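Local atomic coordinates of pollen receptor-like kinase 3 (Arabidopsis thaliana, PDB entry 5WLS), a protein that probably perceives extracellular cues in pollen through a leucine-rich repeat ectodomain resembling that of SERK co-receptors, and probably signals as a serine/threonine protein kinase. Residues A[45-50]-A[70-75]; A[57-62]-A[86-91]; A[95-100]-A[120-125]; A[138-143]-A[162-167]. One frame throughout, in Å; residues are numbered along the deposited sequence.

Contact 1 (A[45-50]-A[70-75]); sequences GIHVTR and TIRLDN. With NAG (2-acetamido-2-deoxy-beta-D-glucopyranose), chain C.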
# COMPACT_ATOMS: atom_id res chain seq x y z
N GLY A 45 -9.69 7.63 -8.39
CA GLY A 45 -8.98 7.59 -7.12
C GLY A 45 -9.91 7.87 -5.96
O GLY A 45 -10.93 8.55 -6.11
N ILE A 46 -9.56 7.32 -4.80
CA ILE A 46 -10.24 7.60 -3.55
C ILE A 46 -9.20 8.10 -2.56
O ILE A 46 -8.19 7.43 -2.33
CB ILE A 46 -10.97 6.37 -2.99
CG1 ILE A 46 -12.13 5.97 -3.91
CG2 ILE A 46 -11.47 6.63 -1.58
CD1 ILE A 46 -12.79 4.65 -3.53
N HIS A 47 -9.44 9.28 -1.99
CA HIS A 47 -8.48 9.96 -1.13
C HIS A 47 -9.22 10.46 0.11
O HIS A 47 -9.63 11.62 0.16
CB HIS A 47 -7.79 11.10 -1.90
CG HIS A 47 -6.71 11.80 -1.13
ND1 HIS A 47 -5.93 12.78 -1.69
CD2 HIS A 47 -6.30 11.67 0.16
CE1 HIS A 47 -5.07 13.23 -0.79
NE2 HIS A 47 -5.28 12.57 0.34
N VAL A 48 -9.37 9.60 1.11
CA VAL A 48 -10.03 9.97 2.36
C VAL A 48 -9.10 9.62 3.52
O VAL A 48 -8.65 8.48 3.64
CB VAL A 48 -11.40 9.30 2.52
CG1 VAL A 48 -12.39 9.89 1.53
CG2 VAL A 48 -11.31 7.80 2.31
N THR A 49 -8.79 10.62 4.35
CA THR A 49 -7.80 10.48 5.41
C THR A 49 -8.30 11.16 6.68
O THR A 49 -9.08 12.13 6.62
CB THR A 49 -6.45 11.09 5.01
OG1 THR A 49 -6.63 12.47 4.65
CG2 THR A 49 -5.84 10.33 3.84
N ARG A 50 -7.85 10.65 7.82
CA ARG A 50 -8.12 11.25 9.13
C ARG A 50 -9.61 11.35 9.41
O ARG A 50 -10.11 12.37 9.90
CB ARG A 50 -7.46 12.63 9.25
CG ARG A 50 -5.98 12.65 8.89
CD ARG A 50 -5.34 13.96 9.31
NE ARG A 50 -4.01 14.11 8.74
CZ ARG A 50 -2.88 13.75 9.33
NH1 ARG A 50 -2.90 13.20 10.54
NH2 ARG A 50 -1.72 13.94 8.72
N THR A 70 -6.06 4.72 -7.96
CA THR A 70 -5.33 5.14 -6.77
C THR A 70 -6.24 5.07 -5.55
O THR A 70 -7.38 5.54 -5.59
CB THR A 70 -4.77 6.55 -6.93
OG1 THR A 70 -5.82 7.47 -7.25
CG2 THR A 70 -3.71 6.60 -8.03
N ILE A 71 -5.71 4.48 -4.48
CA ILE A 71 -6.38 4.43 -3.19
C ILE A 71 -5.42 5.00 -2.15
O ILE A 71 -4.26 4.57 -2.06
CB ILE A 71 -6.78 2.99 -2.81
CG1 ILE A 71 -7.91 2.49 -3.72
CG2 ILE A 71 -7.19 2.91 -1.34
CD1 ILE A 71 -8.15 1.00 -3.65
N ARG A 72 -5.90 5.96 -1.36
CA ARG A 72 -5.11 6.59 -0.31
C ARG A 72 -6.01 6.76 0.91
O ARG A 72 -6.88 7.64 0.95
CB ARG A 72 -4.52 7.92 -0.77
CG ARG A 72 -4.03 8.82 0.35
CD ARG A 72 -3.37 10.08 -0.19
NE ARG A 72 -2.30 10.55 0.68
CZ ARG A 72 -1.42 11.50 0.35
NH1 ARG A 72 -1.49 12.07 -0.85
NH2 ARG A 72 -0.48 11.87 1.20
N LEU A 73 -5.80 5.91 1.91
CA LEU A 73 -6.60 5.86 3.13
C LEU A 73 -5.74 6.14 4.35
O LEU A 73 -5.88 5.49 5.39
CB LEU A 73 -7.29 4.51 3.25
CG LEU A 73 -8.15 4.10 2.06
CD1 LEU A 73 -8.56 2.65 2.14
CD2 LEU A 73 -9.38 4.97 2.01
N ASP A 74 -4.85 7.13 4.24
CA ASP A 74 -3.86 7.37 5.28
C ASP A 74 -4.49 7.82 6.59
O ASP A 74 -5.55 8.45 6.63
CB ASP A 74 -2.87 8.44 4.81
CG ASP A 74 -2.03 7.99 3.63
OD1 ASP A 74 -1.81 6.76 3.49
OD2 ASP A 74 -1.57 8.85 2.85
N ASN A 75 -3.84 7.44 7.68
CA ASN A 75 -4.16 7.88 9.04
C ASN A 75 -5.64 7.68 9.39
O ASN A 75 -6.41 8.63 9.57
CB ASN A 75 -3.71 9.34 9.28
CG ASN A 75 -2.25 9.55 8.95
OD1 ASN A 75 -1.38 9.04 9.65
ND2 ASN A 75 -1.97 10.34 7.92
C1 NAG C . 2.50 8.55 10.40
C2 NAG C . 2.47 9.77 9.50
C3 NAG C . 3.65 10.68 9.79
C4 NAG C . 3.65 11.15 11.24
C5 NAG C . 3.50 9.91 12.17
C6 NAG C . 3.14 10.30 13.60
C7 NAG C . 1.70 9.99 7.19
C8 NAG C . 1.81 9.53 5.81
N2 NAG C . 2.49 9.39 8.09
O3 NAG C . 3.66 11.77 8.86
O4 NAG C . 4.94 11.70 11.53
O5 NAG C . 2.52 8.95 11.75
O6 NAG C . 2.24 11.40 13.67
O7 NAG C . 0.89 10.88 7.52
O HOH W 1 -5.92 8.60 -4.33
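Arg72 lays its aliphatic stem over one face of the His47 imidazole, a CH-pi contact in which Arg72 CD stands 3.4 Å from the ring centroid. Both side chains leave the sheet with CG opposite the main-chain nitrogen (chi1 -176° for His47, 163° for Arg72), which lets them run side by side. Arg72 NE reaches Asp74 OD2 at 2.9 Å, meeting it from above the carboxylate plane, in a salt bridge fixing the arginine's end, while Asp74 OD1 accepts from Ser97 N. Replacing this arginine by an alanine would probably strip the cover from that face of His47 and leave Asp74 OD2 without its cationic mate. Beneath, the backbones pair as parallel strands: Ile46 N gives to Thr70 O (2.9 Å), Arg72 N to Ile46 O (2.9 Å) and Val48 N to Arg72 O (3.2 Å). Just past the strands, Val48 CG2 and Leu73 CD2 touch at 3.4 Å, on the side of Ile46 and Ile71. Farther along, the Asn75 amide lies over one face of the Arg50 guanidinium, ND2 foremost, the planes 13° from parallel, while Asn75 ND2 donates to O7 of the N-acetylglucosamine at 2.9 Å. The pair belongs to a beta-alpha-beta unit: Leu62 of helix 59-63 and Lys8 of helix 3-9 pack on its apolar face, strand 35-38 flanks it through Tyr36, which bonds His47 ND1, and strand 93-95 lies beyond Arg72.

Contact 2 (A[57-62]-A[86-91]); sequences INIEDL and FKLPGL
Asp61 N bonds to Asn58 O at 3.1 Å, the shortest sound polar bond here, and closes the turn from which Ile59 and Glu60 lean on Lys87 and Leu62 on Leu88. No hydrogen bond crosses between residues 57-62 and 86-91, so the contact rests on van der Waals packing, mostly of aliphatic carbons. Leu88 is the wedge. Its CG lies opposite its own carbonyl carbon (chi1 -46°), and the branch ending in CD2 is carried between two residues of the facing turn. Leu88 CD2 meets Ile59 CG2 at 4.0 Å and Leu62 CB at 4.0 Å, and it also rests on the backbone, 3.8 Å from Leu62 C. Ile59 uses the same methyl twice, since CG2 also touches Lys87 CB at 4.0 Å where the two side chains cross obliquely. Toward solvent the fit is slacker: Glu60 OE2 comes 3.9 Å from Lys87 CE, yet stays 5.0 Å from Lys87 NZ, so any attraction there is probably long-range. Leu88 also opens a type I turn that ends at Leu91. Behind the wedge, Leu62 and Leu88 both pack on Ile71 of strand 70-72, and Ile59 on Pro83 and Pro84. Such stacking of leucines and isoleucines from successive turns, inside the strand-lined face, is the hydrophobic core of a leucine-rich repeat solenoid.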
# COMPACT_ATOMS: atom_id res chain seq x y z
N ILE A 57 -12.88 -2.73 4.77
CA ILE A 57 -12.98 -2.47 3.34
C ILE A 57 -13.56 -3.70 2.66
O ILE A 57 -13.10 -4.83 2.89
CB ILE A 57 -11.60 -2.11 2.76
CG1 ILE A 57 -11.16 -0.74 3.27
CG2 ILE A 57 -11.63 -2.14 1.24
CD1 ILE A 57 -9.70 -0.49 3.08
N ASN A 58 -14.57 -3.49 1.83
CA ASN A 58 -15.15 -4.55 1.01
C ASN A 58 -14.73 -4.26 -0.43
O ASN A 58 -15.31 -3.40 -1.10
CB ASN A 58 -16.67 -4.62 1.16
CG ASN A 58 -17.25 -5.89 0.57
OD1 ASN A 58 -16.54 -6.69 -0.04
ND2 ASN A 58 -18.55 -6.09 0.76
N ILE A 59 -13.73 -5.00 -0.91
CA ILE A 59 -13.11 -4.70 -2.19
C ILE A 59 -14.00 -5.05 -3.37
O ILE A 59 -13.81 -4.52 -4.47
CB ILE A 59 -11.73 -5.39 -2.21
CG1 ILE A 59 -10.72 -4.49 -1.49
CG2 ILE A 59 -11.25 -5.70 -3.63
CD1 ILE A 59 -9.37 -5.09 -1.35
N GLU A 60 -15.02 -5.89 -3.16
CA GLU A 60 -15.97 -6.14 -4.24
C GLU A 60 -16.71 -4.87 -4.64
O GLU A 60 -17.07 -4.70 -5.81
CB GLU A 60 -16.97 -7.23 -3.83
CG GLU A 60 -16.35 -8.59 -3.55
CD GLU A 60 -15.74 -9.22 -4.79
OE1 GLU A 60 -16.24 -8.96 -5.91
OE2 GLU A 60 -14.76 -9.98 -4.65
N ASP A 61 -16.93 -3.96 -3.68
CA ASP A 61 -17.46 -2.64 -4.02
C ASP A 61 -16.50 -1.87 -4.91
O ASP A 61 -16.92 -1.24 -5.89
CB ASP A 61 -17.76 -1.85 -2.75
CG ASP A 61 -18.87 -2.47 -1.92
OD1 ASP A 61 -19.74 -3.15 -2.50
OD2 ASP A 61 -18.88 -2.27 -0.69
N LEU A 62 -15.20 -1.90 -4.59
CA LEU A 62 -14.23 -1.14 -5.37
C LEU A 62 -13.96 -1.78 -6.73
O LEU A 62 -13.46 -1.09 -7.63
CB LEU A 62 -12.91 -1.01 -4.60
CG LEU A 62 -12.93 -0.41 -3.19
CD1 LEU A 62 -11.51 -0.38 -2.63
CD2 LEU A 62 -13.55 0.98 -3.18
N PHE A 86 -5.24 -7.01 -4.56
CA PHE A 86 -4.86 -7.59 -5.84
C PHE A 86 -6.05 -7.87 -6.75
O PHE A 86 -5.85 -8.18 -7.92
CB PHE A 86 -4.08 -8.89 -5.61
CG PHE A 86 -4.77 -9.87 -4.72
CD1 PHE A 86 -4.50 -9.91 -3.37
CD2 PHE A 86 -5.69 -10.77 -5.24
CE1 PHE A 86 -5.13 -10.83 -2.54
CE2 PHE A 86 -6.33 -11.68 -4.43
CZ PHE A 86 -6.05 -11.71 -3.08
N LYS A 87 -7.28 -7.77 -6.24
CA LYS A 87 -8.47 -7.93 -7.06
C LYS A 87 -8.78 -6.70 -7.89
O LYS A 87 -9.68 -6.75 -8.74
CB LYS A 87 -9.65 -8.29 -6.16
CG LYS A 87 -9.64 -9.72 -5.66
CD LYS A 87 -10.38 -9.81 -4.34
CE LYS A 87 -11.09 -11.15 -4.14
NZ LYS A 87 -10.32 -12.36 -4.52
N LEU A 88 -8.06 -5.60 -7.69
CA LEU A 88 -8.23 -4.42 -8.51
C LEU A 88 -7.11 -4.38 -9.55
O LEU A 88 -5.96 -4.08 -9.19
CB LEU A 88 -8.21 -3.16 -7.64
CG LEU A 88 -9.08 -3.33 -6.40
CD1 LEU A 88 -8.83 -2.26 -5.35
CD2 LEU A 88 -10.54 -3.34 -6.82
N PRO A 89 -7.40 -4.67 -10.82
CA PRO A 89 -6.31 -4.94 -11.78
C PRO A 89 -5.50 -3.73 -12.23
O PRO A 89 -4.31 -3.86 -12.51
CB PRO A 89 -7.06 -5.58 -12.96
CG PRO A 89 -8.45 -5.03 -12.88
CD PRO A 89 -8.73 -4.87 -11.41
N GLY A 90 -6.12 -2.56 -12.30
CA GLY A 90 -5.42 -1.37 -12.76
C GLY A 90 -4.86 -0.52 -11.64
O GLY A 90 -4.55 0.66 -11.87
N LEU A 91 -4.73 -1.07 -10.44
CA LEU A 91 -4.31 -0.24 -9.32
C LEU A 91 -2.85 0.15 -9.49
O LEU A 91 -1.99 -0.69 -9.77
CB LEU A 91 -4.52 -0.99 -8.00
CG LEU A 91 -4.43 -0.12 -6.74
CD1 LEU A 91 -5.72 0.65 -6.55
CD2 LEU A 91 -4.18 -1.00 -5.52

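Contact 3 (A[95-100]-A[120-125]); sequences LLSNNS and FLDNNR. With NAG (2-acetamido-2-deoxy-beta-D-glucopyranose), chain C.
Leu96 and Asn124 are joined by a rung of the asparagine ladder that runs through leucine-rich repeat solenoids: Asn124 ND2 donates to Leu96 O at 3.2 Å, in the plane of its own amide and nearly straight (164°). The rung repeats along the coil, for Asn99 ND2 reaches Leu73 O and Asn148 ND2 reaches Leu121 O in the same manner. Asn124 OD1 faces the backbone and accepts from Phe101 N, so both ends of this buried amide are employed. Around the rung the packing is close. Leu96 N gives to Phe120 O at 2.9 Å, Asn98 N to Asp122 O at 3.1 Å, and Leu96 CD1 lies 4.0 Å from Leu121 CD2 on the core side. Ser97 OG donates to Asp122 OD1 at 2.6 Å, on the syn lone pair; Asp122 presents that oxygen because its CG sits between the backbone N and the carbonyl carbon (chi1 52°). The same hydroxyl borders the edge of the Phe120 ring, whose CD2 carbon is touched by Leu95 CD1 at 3.8 Å.

The other side is looser. Asn98 and Asn123 are partly exposed, and their side chains do not bond each other although Asn123 points across the contact. Asn98, Asn99 and Ser100 spell the Asn-X-Ser sequon of N-glycosylation, and the sugar is in place: Asn98 ND2 is covalently joined to C1 of the N-acetylglucosamine, whose acetamido methyl C8 rests 3.5 Å from Ser97 CB.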
# COMPACT_ATOMS: atom_id res chain seq x y z
N LEU A 95 -1.85 3.51 -0.91
CA LEU A 95 -1.34 4.29 0.21
C LEU A 95 -2.22 4.04 1.42
O LEU A 95 -3.37 4.50 1.48
CB LEU A 95 -1.30 5.77 -0.15
CG LEU A 95 0.01 6.30 -0.75
CD1 LEU A 95 0.43 5.50 -1.98
CD2 LEU A 95 -0.12 7.77 -1.08
N LEU A 96 -1.68 3.33 2.40
CA LEU A 96 -2.39 2.99 3.63
C LEU A 96 -1.58 3.38 4.87
O LEU A 96 -1.61 2.66 5.85
CB LEU A 96 -2.73 1.49 3.65
CG LEU A 96 -3.58 0.95 2.49
CD1 LEU A 96 -3.69 -0.56 2.56
CD2 LEU A 96 -4.96 1.60 2.50
N SER A 97 -0.83 4.48 4.82
CA SER A 97 0.01 4.95 5.92
C SER A 97 -0.74 5.10 7.24
O SER A 97 -1.94 5.40 7.28
CB SER A 97 0.62 6.30 5.55
OG SER A 97 1.70 6.17 4.64
N ASN A 98 -0.03 4.74 8.30
CA ASN A 98 -0.50 4.84 9.68
C ASN A 98 -1.95 4.29 9.82
O ASN A 98 -2.93 5.02 10.04
CB ASN A 98 -0.50 6.30 10.19
CG ASN A 98 0.57 7.13 9.70
OD1 ASN A 98 0.54 7.41 8.55
ND2 ASN A 98 1.36 7.68 10.56
N ASN A 99 -2.13 3.00 9.54
CA ASN A 99 -3.38 2.31 9.87
C ASN A 99 -2.99 1.17 10.80
O ASN A 99 -1.85 1.10 11.26
CB ASN A 99 -4.14 1.82 8.62
CG ASN A 99 -5.03 2.89 7.98
OD1 ASN A 99 -6.06 3.31 8.55
ND2 ASN A 99 -4.61 3.37 6.83
N SER A 100 -3.93 0.29 11.12
CA SER A 100 -3.63 -0.78 12.08
C SER A 100 -3.86 -2.17 11.47
O SER A 100 -4.29 -3.10 12.15
CB SER A 100 -4.44 -0.63 13.36
OG SER A 100 -4.07 0.56 14.04
N PHE A 120 2.62 2.12 -0.05
CA PHE A 120 2.96 2.66 1.26
C PHE A 120 2.14 1.91 2.30
O PHE A 120 0.92 2.09 2.39
CB PHE A 120 2.68 4.17 1.33
CG PHE A 120 3.59 5.01 0.47
CD1 PHE A 120 4.11 6.20 0.95
CD2 PHE A 120 3.92 4.63 -0.82
CE1 PHE A 120 4.94 6.98 0.16
CE2 PHE A 120 4.74 5.40 -1.61
CZ PHE A 120 5.26 6.58 -1.12
N LEU A 121 2.80 1.05 3.08
CA LEU A 121 2.16 0.29 4.15
C LEU A 121 2.75 0.62 5.51
O LEU A 121 2.58 -0.14 6.46
CB LEU A 121 2.26 -1.21 3.87
CG LEU A 121 1.68 -1.70 2.55
CD1 LEU A 121 1.78 -3.22 2.43
CD2 LEU A 121 0.23 -1.24 2.40
N ASP A 122 3.46 1.75 5.60
CA ASP A 122 4.24 2.06 6.79
C ASP A 122 3.34 2.22 8.02
O ASP A 122 2.20 2.67 7.93
CB ASP A 122 5.04 3.34 6.58
CG ASP A 122 4.18 4.50 6.10
OD1 ASP A 122 3.29 4.27 5.26
OD2 ASP A 122 4.38 5.63 6.59
N ASN A 123 3.89 1.82 9.17
CA ASN A 123 3.31 2.09 10.48
C ASN A 123 1.95 1.42 10.67
O ASN A 123 1.06 1.96 11.33
CB ASN A 123 3.22 3.59 10.75
CG ASN A 123 4.59 4.24 10.83
OD1 ASN A 123 5.44 3.82 11.61
ND2 ASN A 123 4.81 5.26 10.01
N ASN A 124 1.78 0.24 10.08
CA ASN A 124 0.69 -0.63 10.49
C ASN A 124 1.26 -1.63 11.48
O ASN A 124 2.27 -1.35 12.13
CB ASN A 124 0.04 -1.31 9.28
CG ASN A 124 -0.85 -0.36 8.50
OD1 ASN A 124 -2.06 -0.56 8.40
ND2 ASN A 124 -0.25 0.70 7.95
N ARG A 125 0.64 -2.80 11.61
CA ARG A 125 1.20 -3.86 12.45
C ARG A 125 1.27 -5.16 11.67
O ARG A 125 0.93 -6.24 12.17
CB ARG A 125 0.41 -4.02 13.74
CG ARG A 125 0.40 -2.76 14.60
CD ARG A 125 1.71 -2.61 15.38
NE ARG A 125 1.72 -1.42 16.23
CZ ARG A 125 1.43 -1.42 17.53
NH1 ARG A 125 1.10 -2.55 18.14
NH2 ARG A 125 1.48 -0.29 18.22
C1 NAG C . 2.50 8.55 10.40
C2 NAG C . 2.47 9.77 9.50
C3 NAG C . 3.65 10.68 9.79
C4 NAG C . 3.65 11.15 11.24
C5 NAG C . 3.50 9.91 12.17
C6 NAG C . 3.14 10.30 13.60
C7 NAG C . 1.70 9.99 7.19
C8 NAG C . 1.81 9.53 5.81
N2 NAG C . 2.49 9.39 8.09
O3 NAG C . 3.66 11.77 8.86
O4 NAG C . 4.94 11.70 11.53
O5 NAG C . 2.52 8.95 11.75
O6 NAG C . 2.24 11.40 13.67
O7 NAG C . 0.89 10.88 7.52

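Contact 4 (A[138-143]-A[162-167]); sequences AGLEEL and KVLKSL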
# COMPACT_ATOMS: atom_id res chain seq x y z
N ALA A 138 8.32 -5.48 -11.57
CA ALA A 138 9.29 -4.73 -12.36
C ALA A 138 9.00 -3.24 -12.38
O ALA A 138 9.93 -2.44 -12.59
CB ALA A 138 9.33 -5.27 -13.79
N GLY A 139 7.75 -2.83 -12.17
CA GLY A 139 7.36 -1.44 -12.22
C GLY A 139 7.20 -0.75 -10.88
O GLY A 139 6.73 0.39 -10.85
N LEU A 140 7.59 -1.39 -9.78
CA LEU A 140 7.45 -0.79 -8.47
C LEU A 140 8.50 0.31 -8.31
O LEU A 140 9.69 0.05 -8.46
CB LEU A 140 7.61 -1.84 -7.38
CG LEU A 140 7.45 -1.37 -5.93
CD1 LEU A 140 6.06 -0.79 -5.69
CD2 LEU A 140 7.77 -2.49 -4.94
N GLU A 141 8.05 1.52 -8.01
CA GLU A 141 8.98 2.64 -7.86
C GLU A 141 9.18 3.06 -6.41
O GLU A 141 10.31 3.39 -6.03
CB GLU A 141 8.49 3.82 -8.69
CG GLU A 141 7.99 3.40 -10.07
CD GLU A 141 7.48 4.55 -10.91
OE1 GLU A 141 7.19 4.32 -12.10
OE2 GLU A 141 7.41 5.68 -10.39
N GLU A 142 8.13 3.05 -5.60
CA GLU A 142 8.20 3.51 -4.22
C GLU A 142 7.57 2.46 -3.31
O GLU A 142 6.38 2.17 -3.43
CB GLU A 142 7.50 4.85 -4.06
CG GLU A 142 8.16 5.96 -4.87
CD GLU A 142 7.23 7.12 -5.13
OE1 GLU A 142 6.92 7.38 -6.31
OE2 GLU A 142 6.81 7.77 -4.15
N LEU A 143 8.37 1.91 -2.39
CA LEU A 143 7.89 0.91 -1.45
C LEU A 143 8.29 1.34 -0.04
O LEU A 143 9.48 1.33 0.30
CB LEU A 143 8.45 -0.48 -1.78
CG LEU A 143 8.10 -1.56 -0.76
CD1 LEU A 143 6.59 -1.77 -0.69
CD2 LEU A 143 8.81 -2.88 -1.07
N LYS A 162 13.66 -1.47 -13.05
CA LYS A 162 14.62 -0.41 -13.33
C LYS A 162 14.13 0.95 -12.85
O LYS A 162 14.67 1.98 -13.26
CB LYS A 162 14.94 -0.34 -14.83
CG LYS A 162 15.86 -1.45 -15.36
CD LYS A 162 15.14 -2.77 -15.57
CE LYS A 162 15.95 -3.69 -16.48
NZ LYS A 162 17.04 -4.39 -15.75
N VAL A 163 13.12 0.98 -11.98
CA VAL A 163 12.45 2.23 -11.65
C VAL A 163 12.35 2.47 -10.14
O VAL A 163 11.98 3.57 -9.71
CB VAL A 163 11.05 2.29 -12.29
CG1 VAL A 163 11.16 2.31 -13.80
CG2 VAL A 163 10.22 1.11 -11.83
N LEU A 164 12.65 1.46 -9.33
CA LEU A 164 12.55 1.63 -7.89
C LEU A 164 13.52 2.70 -7.41
O LEU A 164 14.74 2.52 -7.47
CB LEU A 164 12.82 0.32 -7.15
CG LEU A 164 12.66 0.40 -5.62
CD1 LEU A 164 11.19 0.27 -5.22
CD2 LEU A 164 13.51 -0.65 -4.91
N LYS A 165 12.99 3.84 -6.94
CA LYS A 165 13.84 4.93 -6.48
C LYS A 165 13.77 5.17 -4.98
O LYS A 165 14.62 5.89 -4.45
CB LYS A 165 13.47 6.24 -7.21
CG LYS A 165 12.00 6.61 -7.18
CD LYS A 165 11.82 8.09 -7.49
CE LYS A 165 10.41 8.58 -7.19
NZ LYS A 165 9.50 8.37 -8.35
N SER A 166 12.79 4.60 -4.28
CA SER A 166 12.65 4.83 -2.85
C SER A 166 12.15 3.56 -2.18
O SER A 166 11.05 3.08 -2.48
CB SER A 166 11.70 6.00 -2.56
OG SER A 166 11.40 6.08 -1.18
N LEU A 167 12.96 3.03 -1.26
CA LEU A 167 12.64 1.83 -0.50
C LEU A 167 12.91 2.13 0.97
O LEU A 167 14.04 2.49 1.33
CB LEU A 167 13.47 0.64 -0.97
CG LEU A 167 13.31 -0.63 -0.13
CD1 LEU A 167 11.92 -1.20 -0.32
CD2 LEU A 167 14.39 -1.66 -0.45
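Val163 pushes one methyl into the bend of residues 138-141, a bump filling a hollow made mostly of backbone. With CG1 anti to the carbonyl carbon (chi1 -65°), Val163 CG2 falls between the main-chain N and that carbon and from there lies 3.6 Å from Ala138 O, while Glu141 CG, crossing at an angle, closes the side of the hollow at 3.6 Å from Val163 CG2. Leu164 makes the next bump: its CD1 slides beneath the neighbouring chain, 3.3 Å from Glu141 O and 4.1 Å from Leu140 CG, with Leu143 CB at the far wall. Last comes Leu167, whose CD1 nestles against Leu143 CD2 at 3.6 Å as the two leucines point the same way into the core.

Between these fillings Glu141 O is gripped twice, by Lys165 N on a lone pair in the carbonyl plane and by Ser166 N almost head-on, which ties the bend to the start of the parallel pairing that Leu143 N continues to Ser166 O (2.9 Å). Outside, Lys165 curls back so that NZ meets Glu142 OE1 at 3.4 Å, a weak bond within a salt bridge, and Glu141 OE2 at a long 4.0 Å. Were Glu142 an alanine, the Lys165 ammonium would probably keep only the long approach to Glu141 within this contact and be freer to swing. Strand 118-120 adjoins the pair on one side, with Val119 against Leu140 and Leu143, and strand 189-191 on the other, through the backbone of Glu189.

In the fold
Contacts 1, 3 and 4 follow one another along the parallel sheet and the loops that leave it, while contact 2 packs behind the strands of contact 1. Contacts 1 and 2 share core packing, with Leu73 CD1 3.5 Å from Ile57 CD1 and Ile71 CD1 3.7 Å from Leu88 CD1. Contacts 1 and 3 stand about 11 Å apart, centre to centre, and join where Asp74 OD1 accepts from Ser97 N at 2.8 Å. They hold the same N-acetylglucosamine, attached within contact 3 and bonded from contact 1, a surface glycan, not a bound ligand. Contact 4 lies about 18 Å from contact 3 between centres, touching it where Phe120 CZ meets Glu142 OE2 at 3.6 Å.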